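Local coordinates for VAO-type flavoprotein oxidase VAO615 (Myceliophthora thermophila, PDB 6F72), which probably acts as an oxidoreductase that carries one bicovalently bound FAD and, once reduced, reacts rapidly with molecular oxygen, its substrate being still unknown, at residues K183-A187 with P188-G192; V314-E317 with V318-E321; T389-Y392 with D393-F396; E489-A492 with A493-R496; D534-A537 with R538-V542. One frame throughout, in Å; residues are numbered along the deposited sequence.

Contact 1: K183-A187 with P188-G192; sequences KNYKA and PYYKG
A beta-hairpin tip in the FAD-binding domain carries this contact, Tyr-185 pairing with Gly-192 and Lys-186 with Lys-191 in antiparallel register, and Pro-188 and Tyr-189 forming the two corner residues of a type I turn. Ala-187 N donates to Tyr-190 O at 2.8 Å, and a weak bond returns from Tyr-190 N to Ala-187 O. Further along, Gly-192 N reaches Tyr-185 O (3.2 Å), lying in the plane of that carbonyl. At Gly-192 the backbone angles suit only glycine, and a CB would strike Tyr-190 OH. The side chains of Tyr-185 and Tyr-190 cross at about a right angle, with Tyr-185 CD1 3.8 Å from CD2 of Tyr-190, at the edge of the Tyr-190 ring. The methyl of Ala-187 sits over a face of the Tyr-189 ring, a CH-pi contact of 3.9 Å from CB to centroid. One water joins Tyr-185 OH to Tyr-189 OH. Beyond the hairpin, Tyr-185 OH bonds Glu-253 and Tyr-190 OH bonds Pro-193 O, while both rings lean on strands 251-257 and 288-298.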
loop_
_atom_site.group_PDB
_atom_site.type_symbol
_atom_site.label_atom_id
_atom_site.label_comp_id
_atom_site.label_asym_id
_atom_site.label_seq_id
_atom_site.Cartn_x
_atom_site.Cartn_y
_atom_site.Cartn_z
ATOM N N LYS A 183 9.988 6.235 -25.188
ATOM C CA LYS A 183 8.985 6.537 -26.219
ATOM C C LYS A 183 8.479 5.301 -26.966
ATOM O O LYS A 183 7.287 5.217 -27.295
ATOM C CB LYS A 183 9.544 7.557 -27.216
ATOM C CG LYS A 183 8.504 8.192 -28.133
ATOM C CD LYS A 183 9.138 9.320 -28.928
ATOM C CE LYS A 183 8.202 9.843 -30.004
ATOM N NZ LYS A 183 8.818 11.009 -30.704
ATOM N N ASN A 184 9.384 4.354 -27.211
ATOM C CA ASN A 184 9.091 3.154 -28.003
ATOM C C ASN A 184 9.665 1.887 -27.382
ATOM O O ASN A 184 10.585 1.258 -27.940
ATOM C CB ASN A 184 9.598 3.319 -29.436
ATOM C CG ASN A 184 8.867 4.412 -30.198
ATOM O OD1 ASN A 184 7.632 4.468 -30.206
ATOM N ND2 ASN A 184 9.628 5.279 -30.859
ATOM N N TYR A 185 9.116 1.517 -26.223
ATOM C CA TYR A 185 9.373 0.198 -25.656
ATOM C C TYR A 185 8.944 -0.862 -26.671
ATOM O O TYR A 185 7.834 -0.801 -27.205
ATOM C CB TYR A 185 8.632 -0.012 -24.333
ATOM C CG TYR A 185 9.176 -1.189 -23.575
ATOM C CD1 TYR A 185 8.663 -2.476 -23.773
ATOM C CD2 TYR A 185 10.221 -1.026 -22.668
ATOM C CE1 TYR A 185 9.175 -3.566 -23.077
ATOM C CE2 TYR A 185 10.742 -2.106 -21.972
ATOM C CZ TYR A 185 10.215 -3.372 -22.174
ATOM O OH TYR A 185 10.724 -4.441 -21.483
ATOM N N LYS A 186 9.850 -1.800 -26.945
ATOM C CA LYS A 186 9.647 -2.824 -27.956
ATOM C C LYS A 186 9.848 -4.192 -27.350
ATOM O O LYS A 186 10.964 -4.568 -26.967
ATOM C CB LYS A 186 10.603 -2.645 -29.140
ATOM C CG LYS A 186 10.254 -1.516 -30.086
ATOM C CD LYS A 186 11.451 -1.221 -30.985
ATOM C CE LYS A 186 11.460 0.235 -31.441
ATOM N NZ LYS A 186 10.604 0.424 -32.655
ATOM N N ALA A 187 8.738 -4.915 -27.257
ATOM C CA ALA A 187 8.697 -6.280 -26.778
ATOM C C ALA A 187 7.590 -6.982 -27.573
ATOM O O ALA A 187 6.696 -6.308 -28.102
ATOM C CB ALA A 187 8.385 -6.296 -25.290
ATOM N N PRO A 188 7.631 -8.331 -27.670
ATOM C CA PRO A 188 6.523 -9.031 -28.357
ATOM C C PRO A 188 5.146 -8.757 -27.714
ATOM O O PRO A 188 4.155 -8.581 -28.431
ATOM C CB PRO A 188 6.901 -10.506 -28.213
ATOM C CG PRO A 188 8.380 -10.501 -28.018
ATOM C CD PRO A 188 8.687 -9.269 -27.233
ATOM N N TYR A 189 5.116 -8.689 -26.384
ATOM C CA TYR A 189 3.903 -8.531 -25.573
ATOM C C TYR A 189 3.576 -7.079 -25.191
ATOM O O TYR A 189 2.544 -6.819 -24.555
ATOM C CB TYR A 189 4.052 -9.350 -24.282
ATOM C CG TYR A 189 5.427 -9.239 -23.677
ATOM C CD1 TYR A 189 5.804 -8.100 -22.951
ATOM C CD2 TYR A 189 6.370 -10.264 -23.850
ATOM C CE1 TYR A 189 7.079 -7.984 -22.413
ATOM C CE2 TYR A 189 7.648 -10.161 -23.307
ATOM C CZ TYR A 189 7.993 -9.020 -22.589
ATOM O OH TYR A 189 9.253 -8.904 -22.052
ATOM N N TYR A 190 4.459 -6.150 -25.536
ATOM C CA TYR A 190 4.183 -4.725 -25.352
ATOM C C TYR A 190 4.972 -3.848 -26.312
ATOM O O TYR A 190 6.190 -3.984 -26.435
ATOM C CB TYR A 190 4.396 -4.239 -23.890
ATOM C CG TYR A 190 3.984 -2.788 -23.738
ATOM C CD1 TYR A 190 2.637 -2.420 -23.865
ATOM C CD2 TYR A 190 4.938 -1.767 -23.543
ATOM C CE1 TYR A 190 2.245 -1.097 -23.772
ATOM C CE2 TYR A 190 4.546 -0.433 -23.452
ATOM C CZ TYR A 190 3.198 -0.112 -23.569
ATOM O OH TYR A 190 2.764 1.180 -23.504
ATOM N N LYS A 191 4.251 -2.951 -26.976
ATOM C CA LYS A 191 4.837 -1.908 -27.793
ATOM C C LYS A 191 4.116 -0.601 -27.517
ATOM O O LYS A 191 2.901 -0.494 -27.699
ATOM C CB LYS A 191 4.793 -2.249 -29.279
ATOM C CG LYS A 191 5.727 -3.365 -29.715
ATOM C CD LYS A 191 5.218 -3.983 -31.014
ATOM C CE LYS A 191 5.493 -5.479 -31.085
ATOM N NZ LYS A 191 6.790 -5.795 -31.746
ATOM N N GLY A 192 4.876 0.379 -27.041
ATOM C CA GLY A 192 4.348 1.702 -26.761
ATOM C C GLY A 192 5.168 2.445 -25.713
ATOM O O GLY A 192 6.262 1.988 -25.335
HETATM O O HOH W 1 9.607 -6.750 -20.746
#

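Contact 2: V314-E317 with V318-E321; sequences VGNE and VYWE
Asn-316 and Trp-320, one helical turn apart, lie side by side and point the same way, their amide and indole planes 80° apart. Placing CG anti to its own N (chi1 -159°) swings the Asn-316 amide along the helix, and OD1 meets the indole edge in plane, 3.1 Å from Trp-320 NE1. The other end of that amide is held by Asp-311 and the carbonyl of Asn-346, both taking hydrogen bonds from ND2. On a face of the indole lies Tyr-319 CE2, 3.5 Å above the indole plane of Trp-320 and over its centre. Replacing Asn-316 by an alanine would probably leave Asp-311 without this donor and the indole edge without its polar neighbour. Val-314, just before the helix, crosses Val-318 at about a right angle, CB lying 3.7 Å from CG1 of Val-318. A water bridges the same pair, donating to Val-314 O and accepting from Val-318 N. Glu-317 OE1 and Glu-321 OE2 come within 4.3 Å, a likely repulsion that the salt bridge of Glu-317 to Arg-437 should ease. This first turn of helix 316-335, with Gly-315 as N-cap, packs Trp-320 against helix 426-439, while Tyr-319 OH reaches Gly-345 O, just past strand 339-344.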
loop_
_atom_site.group_PDB
_atom_site.type_symbol
_atom_site.label_atom_id
_atom_site.label_comp_id
_atom_site.label_asym_id
_atom_site.label_seq_id
_atom_site.Cartn_x
_atom_site.Cartn_y
_atom_site.Cartn_z
ATOM N N VAL A 314 -35.160 9.666 3.467
ATOM C CA VAL A 314 -35.739 8.333 3.213
ATOM C C VAL A 314 -35.653 7.356 4.391
ATOM O O VAL A 314 -36.311 6.304 4.385
ATOM C CB VAL A 314 -35.132 7.667 1.944
ATOM C CG1 VAL A 314 -35.609 8.367 0.684
ATOM C CG2 VAL A 314 -33.606 7.610 2.005
ATOM N N GLY A 315 -34.844 7.710 5.391
ATOM C CA GLY A 315 -34.553 6.830 6.521
ATOM C C GLY A 315 -33.446 5.850 6.183
ATOM O O GLY A 315 -33.133 5.629 5.011
ATOM N N ASN A 316 -32.875 5.242 7.217
ATOM C CA ASN A 316 -31.676 4.413 7.089
ATOM C C ASN A 316 -31.880 3.124 6.294
ATOM O O ASN A 316 -30.949 2.644 5.631
ATOM C CB ASN A 316 -31.099 4.090 8.469
ATOM C CG ASN A 316 -29.639 3.697 8.411
ATOM O OD1 ASN A 316 -29.282 2.560 8.712
ATOM N ND2 ASN A 316 -28.787 4.639 8.022
ATOM N N GLU A 317 -33.089 2.573 6.360
ATOM C CA GLU A 317 -33.405 1.330 5.664
ATOM C C GLU A 317 -33.389 1.452 4.137
ATOM O O GLU A 317 -32.891 0.549 3.454
ATOM C CB GLU A 317 -34.731 0.750 6.159
ATOM C CG GLU A 317 -34.568 -0.262 7.289
ATOM C CD GLU A 317 -33.918 -1.576 6.843
ATOM O OE1 GLU A 317 -34.100 -1.997 5.677
ATOM O OE2 GLU A 317 -33.228 -2.209 7.673
ATOM N N VAL A 318 -33.936 2.559 3.623
ATOM C CA VAL A 318 -33.941 2.853 2.177
ATOM C C VAL A 318 -32.520 3.193 1.716
ATOM O O VAL A 318 -32.113 2.786 0.619
ATOM C CB VAL A 318 -34.956 3.969 1.795
ATOM C CG1 VAL A 318 -34.817 4.387 0.332
ATOM C CG2 VAL A 318 -36.394 3.523 2.064
ATOM N N TYR A 319 -31.776 3.914 2.567
ATOM C CA TYR A 319 -30.353 4.208 2.339
ATOM C C TYR A 319 -29.543 2.949 2.025
ATOM O O TYR A 319 -28.815 2.931 1.037
ATOM C CB TYR A 319 -29.724 4.969 3.525
ATOM C CG TYR A 319 -28.199 5.018 3.493
ATOM C CD1 TYR A 319 -27.522 5.870 2.607
ATOM C CD2 TYR A 319 -27.434 4.194 4.331
ATOM C CE1 TYR A 319 -26.128 5.904 2.562
ATOM C CE2 TYR A 319 -26.040 4.221 4.290
ATOM C CZ TYR A 319 -25.394 5.078 3.410
ATOM O OH TYR A 319 -24.018 5.103 3.373
ATOM N N TRP A 320 -29.677 1.911 2.859
ATOM C CA TRP A 320 -28.904 0.677 2.675
ATOM C C TRP A 320 -29.312 -0.147 1.457
ATOM O O TRP A 320 -28.476 -0.829 0.855
ATOM C CB TRP A 320 -28.863 -0.172 3.945
ATOM C CG TRP A 320 -27.925 0.400 4.954
ATOM C CD1 TRP A 320 -28.262 0.953 6.158
ATOM C CD2 TRP A 320 -26.494 0.525 4.841
ATOM N NE1 TRP A 320 -27.136 1.401 6.806
ATOM C CE2 TRP A 320 -26.037 1.152 6.030
ATOM C CE3 TRP A 320 -25.555 0.163 3.858
ATOM C CZ2 TRP A 320 -24.678 1.426 6.265
ATOM C CZ3 TRP A 320 -24.206 0.433 4.090
ATOM C CH2 TRP A 320 -23.780 1.061 5.287
ATOM N N GLU A 321 -30.585 -0.059 1.091
ATOM C CA GLU A 321 -31.074 -0.653 -0.144
ATOM C C GLU A 321 -30.516 0.088 -1.361
ATOM O O GLU A 321 -30.250 -0.537 -2.399
ATOM C CB GLU A 321 -32.602 -0.676 -0.167
ATOM C CG GLU A 321 -33.188 -1.620 0.875
ATOM C CD GLU A 321 -34.703 -1.616 0.926
ATOM O OE1 GLU A 321 -35.349 -0.740 0.307
ATOM O OE2 GLU A 321 -35.247 -2.511 1.600
HETATM O O HOH W 2 -35.733 3.883 5.332
#

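Contact 3: T389-Y392 with D393-F396; sequences TNYY and DHFF
Tyr-392 leans over Phe-396 one turn further along helix 391-399. Its CB lies against the next backbone amide, 3.1 Å from Asp-393 N. From there, with chi1 at -170°, the side chain leaves anti to its own N, which brings one face of its ring over CD2 and CE2 of Phe-396. Tyr-392 CE1 closes to 3.5 Å on Phe-396 CD2, and CZ of Tyr-392 stands equally near Phe-396 CE2. At the tip, Tyr-392 OH is 3.7 Å from Phe-396 CE2. The pair is oblique, with ring planes at 52°. A serine in place of Tyr-392 would probably uncover CD2 and CE2 of Phe-396 and leave that ring freer to turn. Upstream, Asn-390 is the N-cap: OD1 accepts from Asp-393 N at 2.8 Å, almost straight (176°), while Asp-393 OD2 takes a water that in turn accepts from Thr-389 N. Phe-395 CB covers a face of the Tyr-391 ring. Tyr-392 touches Tyr-207 and the glycosylated Asn-211 of helix 203-212, as well as the sugar, whereas Tyr-391 and His-394 pack on strand 302-310.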
loop_
_atom_site.group_PDB
_atom_site.type_symbol
_atom_site.label_atom_id
_atom_site.label_comp_id
_atom_site.label_asym_id
_atom_site.label_seq_id
_atom_site.Cartn_x
_atom_site.Cartn_y
_atom_site.Cartn_z
ATOM N N THR A 389 -9.050 18.237 -18.335
ATOM C CA THR A 389 -8.259 18.218 -19.575
ATOM C C THR A 389 -7.353 16.991 -19.652
ATOM O O THR A 389 -7.123 16.442 -20.733
ATOM C CB THR A 389 -7.396 19.488 -19.688
ATOM O OG1 THR A 389 -8.194 20.623 -19.350
ATOM C CG2 THR A 389 -6.845 19.673 -21.110
ATOM N N ASN A 390 -6.860 16.567 -18.493
ATOM C CA ASN A 390 -5.893 15.485 -18.386
ATOM C C ASN A 390 -6.165 14.679 -17.124
ATOM O O ASN A 390 -7.044 15.040 -16.332
ATOM C CB ASN A 390 -4.480 16.072 -18.372
ATOM C CG ASN A 390 -4.289 17.078 -17.265
ATOM O OD1 ASN A 390 -4.013 16.715 -16.125
ATOM N ND2 ASN A 390 -4.460 18.352 -17.589
ATOM N N TYR A 391 -5.412 13.599 -16.931
ATOM C CA TYR A 391 -5.572 12.761 -15.746
ATOM C C TYR A 391 -5.066 13.399 -14.459
ATOM O O TYR A 391 -5.747 13.302 -13.430
ATOM C CB TYR A 391 -4.897 11.411 -15.930
ATOM C CG TYR A 391 -4.991 10.506 -14.716
ATOM C CD1 TYR A 391 -6.231 10.110 -14.200
ATOM C CD2 TYR A 391 -3.836 10.039 -14.094
ATOM C CE1 TYR A 391 -6.314 9.280 -13.090
ATOM C CE2 TYR A 391 -3.906 9.204 -12.990
ATOM C CZ TYR A 391 -5.142 8.824 -12.495
ATOM O OH TYR A 391 -5.192 7.993 -11.404
ATOM N N TYR A 392 -3.873 14.010 -14.512
ATOM C CA TYR A 392 -3.244 14.664 -13.358
ATOM C C TYR A 392 -4.241 15.609 -12.687
ATOM O O TYR A 392 -4.488 15.489 -11.485
ATOM C CB TYR A 392 -1.954 15.397 -13.772
ATOM C CG TYR A 392 -1.085 15.905 -12.618
ATOM C CD1 TYR A 392 -1.393 17.103 -11.950
ATOM C CD2 TYR A 392 0.064 15.199 -12.214
ATOM C CE1 TYR A 392 -0.598 17.573 -10.907
ATOM C CE2 TYR A 392 0.863 15.661 -11.170
ATOM C CZ TYR A 392 0.528 16.848 -10.520
ATOM O OH TYR A 392 1.301 17.313 -9.481
ATOM N N ASP A 393 -4.837 16.500 -13.485
ATOM C CA ASP A 393 -5.875 17.430 -13.025
ATOM C C ASP A 393 -7.045 16.758 -12.359
ATOM O O ASP A 393 -7.471 17.203 -11.294
ATOM C CB ASP A 393 -6.390 18.291 -14.172
ATOM C CG ASP A 393 -5.411 19.364 -14.573
ATOM O OD1 ASP A 393 -4.291 19.415 -14.013
ATOM O OD2 ASP A 393 -5.772 20.161 -15.461
ATOM N N HIS A 394 -7.561 15.699 -12.992
ATOM C CA HIS A 394 -8.655 14.894 -12.428
ATOM C C HIS A 394 -8.273 14.313 -11.071
ATOM O O HIS A 394 -9.031 14.459 -10.103
ATOM C CB HIS A 394 -9.070 13.778 -13.389
ATOM C CG HIS A 394 -9.967 12.749 -12.774
ATOM N ND1 HIS A 394 -11.335 12.904 -12.701
ATOM C CD2 HIS A 394 -9.693 11.545 -12.215
ATOM C CE1 HIS A 394 -11.864 11.840 -12.123
ATOM N NE2 HIS A 394 -10.891 11.003 -11.814
ATOM N N PHE A 395 -7.106 13.664 -11.020
ATOM C CA PHE A 395 -6.599 13.047 -9.802
ATOM C C PHE A 395 -6.576 14.028 -8.623
ATOM O O PHE A 395 -7.126 13.731 -7.558
ATOM C CB PHE A 395 -5.205 12.442 -10.017
ATOM C CG PHE A 395 -4.733 11.618 -8.858
ATOM C CD1 PHE A 395 -4.079 12.215 -7.780
ATOM C CD2 PHE A 395 -4.984 10.246 -8.816
ATOM C CE1 PHE A 395 -3.674 11.458 -6.684
ATOM C CE2 PHE A 395 -4.568 9.477 -7.733
ATOM C CZ PHE A 395 -3.920 10.089 -6.659
ATOM N N PHE A 396 -5.949 15.188 -8.826
ATOM C CA PHE A 396 -5.750 16.135 -7.724
ATOM C C PHE A 396 -6.945 17.044 -7.420
ATOM O O PHE A 396 -7.002 17.636 -6.334
ATOM C CB PHE A 396 -4.415 16.893 -7.852
ATOM C CG PHE A 396 -3.209 16.035 -7.547
ATOM C CD1 PHE A 396 -2.957 15.589 -6.240
ATOM C CD2 PHE A 396 -2.337 15.643 -8.558
ATOM C CE1 PHE A 396 -1.851 14.788 -5.956
ATOM C CE2 PHE A 396 -1.232 14.843 -8.277
ATOM C CZ PHE A 396 -0.986 14.417 -6.978
HETATM O O HOH W 3 -8.453 20.150 -16.265
#

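Contact 4: E489-A492 with A493-R496; sequences EEMA and ARDR
Met-491 and Arg-494 run side by side in the same direction, and the methyl of the first lies over the flat end of the second. Met-491 CE sits 3.7 Å above the guanidinium plane of Arg-494, over its centre, and 3.8 Å from CZ. The bends in the methionine chain (chi2 -53°, chi3 87°) fold CE back to that face, while NH1 of Arg-494 donates a hydrogen bond to Ser-481 O. A second flat group is met differently: the guanidinium of Arg-496 lies across the carbonyl of Ala-492, whose O is 3.3 Å above its plane toward the rim. Arg-496 NH1 is likewise 3.3 Å from Ala-492 O, but at a poor angle for a hydrogen bond; it also packs on Ala-492 CB. Backbone bonds of helix 488-508 underlie both pairs, among them Asp-495 N to Met-491 O (2.9 Å) and Arg-496 N to Ala-492 O (3.1 Å). The helix runs beside strand 412-419, an outermost strand of the seven-stranded antiparallel sheet, and Phe-412 touches Met-491, Arg-494 and Asp-495. The buried carboxylate of Asp-495 leads away from the 489-492 turn and is held by three hydrogen bonds: OD2 accepts from His-522 and Asn-102, OD1 from Asn-521.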
loop_
_atom_site.group_PDB
_atom_site.type_symbol
_atom_site.label_atom_id
_atom_site.label_comp_id
_atom_site.label_asym_id
_atom_site.label_seq_id
_atom_site.Cartn_x
_atom_site.Cartn_y
_atom_site.Cartn_z
ATOM N N GLU A 489 -2.994 -0.120 25.892
ATOM C CA GLU A 489 -3.763 -1.353 26.025
ATOM C C GLU A 489 -5.022 -1.314 25.147
ATOM O O GLU A 489 -5.378 -2.326 24.537
ATOM C CB GLU A 489 -4.094 -1.610 27.497
ATOM C CG GLU A 489 -2.864 -1.847 28.382
ATOM C CD GLU A 489 -2.114 -0.568 28.819
ATOM O OE1 GLU A 489 -2.719 0.531 28.936
ATOM O OE2 GLU A 489 -0.884 -0.671 29.049
ATOM N N GLU A 490 -5.650 -0.137 25.055
ATOM C CA GLU A 490 -6.794 0.108 24.160
ATOM C C GLU A 490 -6.451 0.036 22.660
ATOM O O GLU A 490 -7.250 -0.473 21.857
ATOM C CB GLU A 490 -7.487 1.429 24.495
ATOM C CG GLU A 490 -8.240 1.354 25.814
ATOM C CD GLU A 490 -8.881 2.662 26.248
ATOM O OE1 GLU A 490 -8.242 3.737 26.193
ATOM O OE2 GLU A 490 -10.040 2.595 26.685
ATOM N N MET A 491 -5.279 0.550 22.277
ATOM C CA MET A 491 -4.830 0.410 20.897
ATOM C C MET A 491 -4.464 -1.025 20.565
ATOM O O MET A 491 -4.717 -1.480 19.441
ATOM C CB MET A 491 -3.693 1.374 20.570
ATOM C CG MET A 491 -4.121 2.832 20.485
ATOM S SD MET A 491 -5.492 3.251 19.385
ATOM C CE MET A 491 -6.949 3.013 20.421
ATOM N N ALA A 492 -3.883 -1.728 21.543
ATOM C CA ALA A 492 -3.531 -3.141 21.400
ATOM C C ALA A 492 -4.796 -3.987 21.231
ATOM O O ALA A 492 -4.813 -4.938 20.440
ATOM C CB ALA A 492 -2.701 -3.632 22.578
ATOM N N ALA A 493 -5.845 -3.606 21.958
ATOM C CA ALA A 493 -7.148 -4.244 21.854
ATOM C C ALA A 493 -7.806 -3.941 20.514
ATOM O O ALA A 493 -8.438 -4.829 19.942
ATOM C CB ALA A 493 -8.052 -3.834 23.014
ATOM N N ARG A 494 -7.650 -2.714 20.008
ATOM C CA ARG A 494 -8.151 -2.352 18.669
ATOM C C ARG A 494 -7.449 -3.164 17.547
ATOM O O ARG A 494 -8.092 -3.642 16.570
ATOM C CB ARG A 494 -8.047 -0.842 18.438
ATOM C CG ARG A 494 -8.807 -0.350 17.212
ATOM C CD ARG A 494 -8.877 1.167 17.146
ATOM N NE ARG A 494 -9.877 1.703 18.060
ATOM C CZ ARG A 494 -10.088 2.999 18.297
ATOM N NH1 ARG A 494 -9.385 3.943 17.671
ATOM N NH2 ARG A 494 -11.033 3.353 19.158
ATOM N N ASP A 495 -6.134 -3.322 17.716
ATOM C CA ASP A 495 -5.300 -4.189 16.881
ATOM C C ASP A 495 -5.854 -5.638 16.821
ATOM O O ASP A 495 -6.082 -6.174 15.713
ATOM C CB ASP A 495 -3.846 -4.149 17.391
ATOM C CG ASP A 495 -2.821 -4.324 16.289
ATOM O OD1 ASP A 495 -3.141 -4.052 15.107
ATOM O OD2 ASP A 495 -1.671 -4.711 16.621
ATOM N N ARG A 496 -6.077 -6.258 17.984
ATOM C CA ARG A 496 -6.611 -7.627 18.036
ATOM C C ARG A 496 -8.057 -7.729 17.549
ATOM O O ARG A 496 -8.416 -8.708 16.863
ATOM C CB ARG A 496 -6.445 -8.272 19.415
ATOM C CG ARG A 496 -4.986 -8.502 19.820
ATOM C CD ARG A 496 -4.872 -9.129 21.206
ATOM N NE ARG A 496 -5.729 -8.457 22.199
ATOM C CZ ARG A 496 -5.365 -7.443 22.996
ATOM N NH1 ARG A 496 -4.133 -6.948 22.975
ATOM N NH2 ARG A 496 -6.251 -6.930 23.828
#

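Contact 5: D534-A537 with R538-V542; sequences DNYA and RLLRV
Asn-535 O accepts from Leu-539 N in a nearly straight bond (3.0 Å, 173°), and the next two i to i+4 bonds run from Leu-540 N to Tyr-536 O and from Arg-541 N to Ala-537 O. Arg-538 N adds a weak bond to Asn-535 O and also donates to a water held by Asp-534 O. The side chain of Leu-539 lies against Asn-535, CG 3.4 Å from Asn-535 O and CD1 3.9 Å from Asn-535 CB. Helix 536-546 belongs to the berberine-like region, and Leu-539 and Val-542 touch Ala-277 of helix 272-278 in the FAD-binding domain, where Trp-276 makes a cation-pi contact with Arg-538. Tyr-536 CE2 meets Leu-540 CD1 only loosely, at 4.4 Å; the Tyr-536 OH bonds Gly-559 N. A bend at chi3 (-63°) brings the Arg-541 guanidinium back over the helix: Ala-537 O lies 3.7 Å above its plane, toward the rim, and Arg-538 CA is on the guanidinium face too.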
loop_
_atom_site.group_PDB
_atom_site.type_symbol
_atom_site.label_atom_id
_atom_site.label_comp_id
_atom_site.label_asym_id
_atom_site.label_seq_id
_atom_site.Cartn_x
_atom_site.Cartn_y
_atom_site.Cartn_z
ATOM N N ASP A 534 -3.805 -20.331 -4.154
ATOM C CA ASP A 534 -3.156 -21.478 -4.788
ATOM C C ASP A 534 -1.757 -21.149 -5.338
ATOM O O ASP A 534 -0.919 -22.040 -5.404
ATOM C CB ASP A 534 -4.068 -22.137 -5.854
ATOM C CG ASP A 534 -5.378 -22.668 -5.265
ATOM O OD1 ASP A 534 -5.342 -23.257 -4.163
ATOM O OD2 ASP A 534 -6.450 -22.495 -5.903
ATOM N N ASN A 535 -1.500 -19.880 -5.673
ATOM C CA ASN A 535 -0.161 -19.411 -6.093
ATOM C C ASN A 535 0.973 -19.623 -5.098
ATOM O O ASN A 535 2.137 -19.557 -5.486
ATOM C CB ASN A 535 -0.174 -17.930 -6.470
ATOM C CG ASN A 535 -0.727 -17.683 -7.849
ATOM O OD1 ASN A 535 -0.741 -18.576 -8.710
ATOM N ND2 ASN A 535 -1.183 -16.455 -8.077
ATOM N N TYR A 536 0.629 -19.876 -3.833
ATOM C CA TYR A 536 1.617 -19.922 -2.757
ATOM C C TYR A 536 2.748 -20.939 -2.936
ATOM O O TYR A 536 3.904 -20.607 -2.666
ATOM C CB TYR A 536 0.969 -20.062 -1.361
ATOM C CG TYR A 536 1.940 -19.680 -0.268
ATOM C CD1 TYR A 536 2.145 -18.335 0.051
ATOM C CD2 TYR A 536 2.683 -20.655 0.418
ATOM C CE1 TYR A 536 3.055 -17.962 1.023
ATOM C CE2 TYR A 536 3.595 -20.290 1.402
ATOM C CZ TYR A 536 3.772 -18.944 1.694
ATOM O OH TYR A 536 4.664 -18.549 2.670
ATOM N N ALA A 537 2.427 -22.148 -3.395
ATOM C CA ALA A 537 3.452 -23.179 -3.603
ATOM C C ALA A 537 4.526 -22.690 -4.586
ATOM O O ALA A 537 5.723 -22.864 -4.328
ATOM C CB ALA A 537 2.828 -24.478 -4.086
ATOM N N ARG A 538 4.085 -22.056 -5.677
ATOM C CA ARG A 538 4.990 -21.587 -6.729
ATOM C C ARG A 538 5.773 -20.357 -6.282
ATOM O O ARG A 538 6.968 -20.245 -6.577
ATOM C CB ARG A 538 4.268 -21.301 -8.047
ATOM C CG ARG A 538 5.239 -21.268 -9.218
ATOM C CD ARG A 538 4.665 -20.626 -10.463
ATOM N NE ARG A 538 5.758 -20.259 -11.354
ATOM C CZ ARG A 538 5.650 -19.453 -12.406
ATOM N NH1 ARG A 538 4.477 -18.913 -12.725
ATOM N NH2 ARG A 538 6.726 -19.196 -13.144
ATOM N N LEU A 539 5.090 -19.452 -5.582
ATOM C CA LEU A 539 5.732 -18.311 -4.928
ATOM C C LEU A 539 6.825 -18.769 -3.968
ATOM O O LEU A 539 7.891 -18.152 -3.897
ATOM C CB LEU A 539 4.694 -17.434 -4.235
ATOM C CG LEU A 539 3.805 -16.603 -5.166
ATOM C CD1 LEU A 539 2.569 -16.063 -4.462
ATOM C CD2 LEU A 539 4.580 -15.468 -5.831
ATOM N N LEU A 540 6.567 -19.856 -3.251
ATOM C CA LEU A 540 7.534 -20.425 -2.318
ATOM C C LEU A 540 8.736 -21.043 -3.023
ATOM O O LEU A 540 9.871 -20.930 -2.543
ATOM C CB LEU A 540 6.868 -21.441 -1.382
ATOM C CG LEU A 540 7.681 -21.934 -0.186
ATOM C CD1 LEU A 540 7.965 -20.812 0.825
ATOM C CD2 LEU A 540 6.940 -23.082 0.483
ATOM N N ARG A 541 8.483 -21.705 -4.146
ATOM C CA ARG A 541 9.556 -22.205 -5.006
ATOM C C ARG A 541 10.457 -21.092 -5.538
ATOM O O ARG A 541 11.673 -21.267 -5.574
ATOM C CB ARG A 541 8.995 -23.031 -6.149
ATOM C CG ARG A 541 8.500 -24.402 -5.717
ATOM C CD ARG A 541 8.336 -25.330 -6.909
ATOM N NE ARG A 541 7.332 -24.864 -7.867
ATOM C CZ ARG A 541 6.019 -25.103 -7.784
ATOM N NH1 ARG A 541 5.490 -25.792 -6.772
ATOM N NH2 ARG A 541 5.217 -24.634 -8.725
ATOM N N VAL A 542 9.867 -19.971 -5.963
ATOM C CA VAL A 542 10.644 -18.819 -6.448
ATOM C C VAL A 542 11.468 -18.230 -5.284
ATOM O O VAL A 542 12.654 -17.951 -5.441
ATOM C CB VAL A 542 9.763 -17.716 -7.098
ATOM C CG1 VAL A 542 10.618 -16.547 -7.588
ATOM C CG2 VAL A 542 8.959 -18.271 -8.264
HETATM O O HOH W 4 1.319 -22.313 -6.932
#

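How the contacts relate
The five local contacts lie apart in the chain and none touches another. The side chain of Phe-395 in contact 3 is about 7 Å from the bound FAD. The side chain of Leu-539 in contact 5 is about 14 Å from the bound FAD. Contact 1 and contact 5 are the closest pair by nearest atoms, about 14 Å, followed by contacts 1 and 3 at about 15 Å. Contact 4 lies on the other side of the chain's centre from contacts 1 and 3, its centre about 50 Å from that of contact 1. Contacts 2 to 5 each lie in the first turns of a helix, whereas contact 1 is a hairpin.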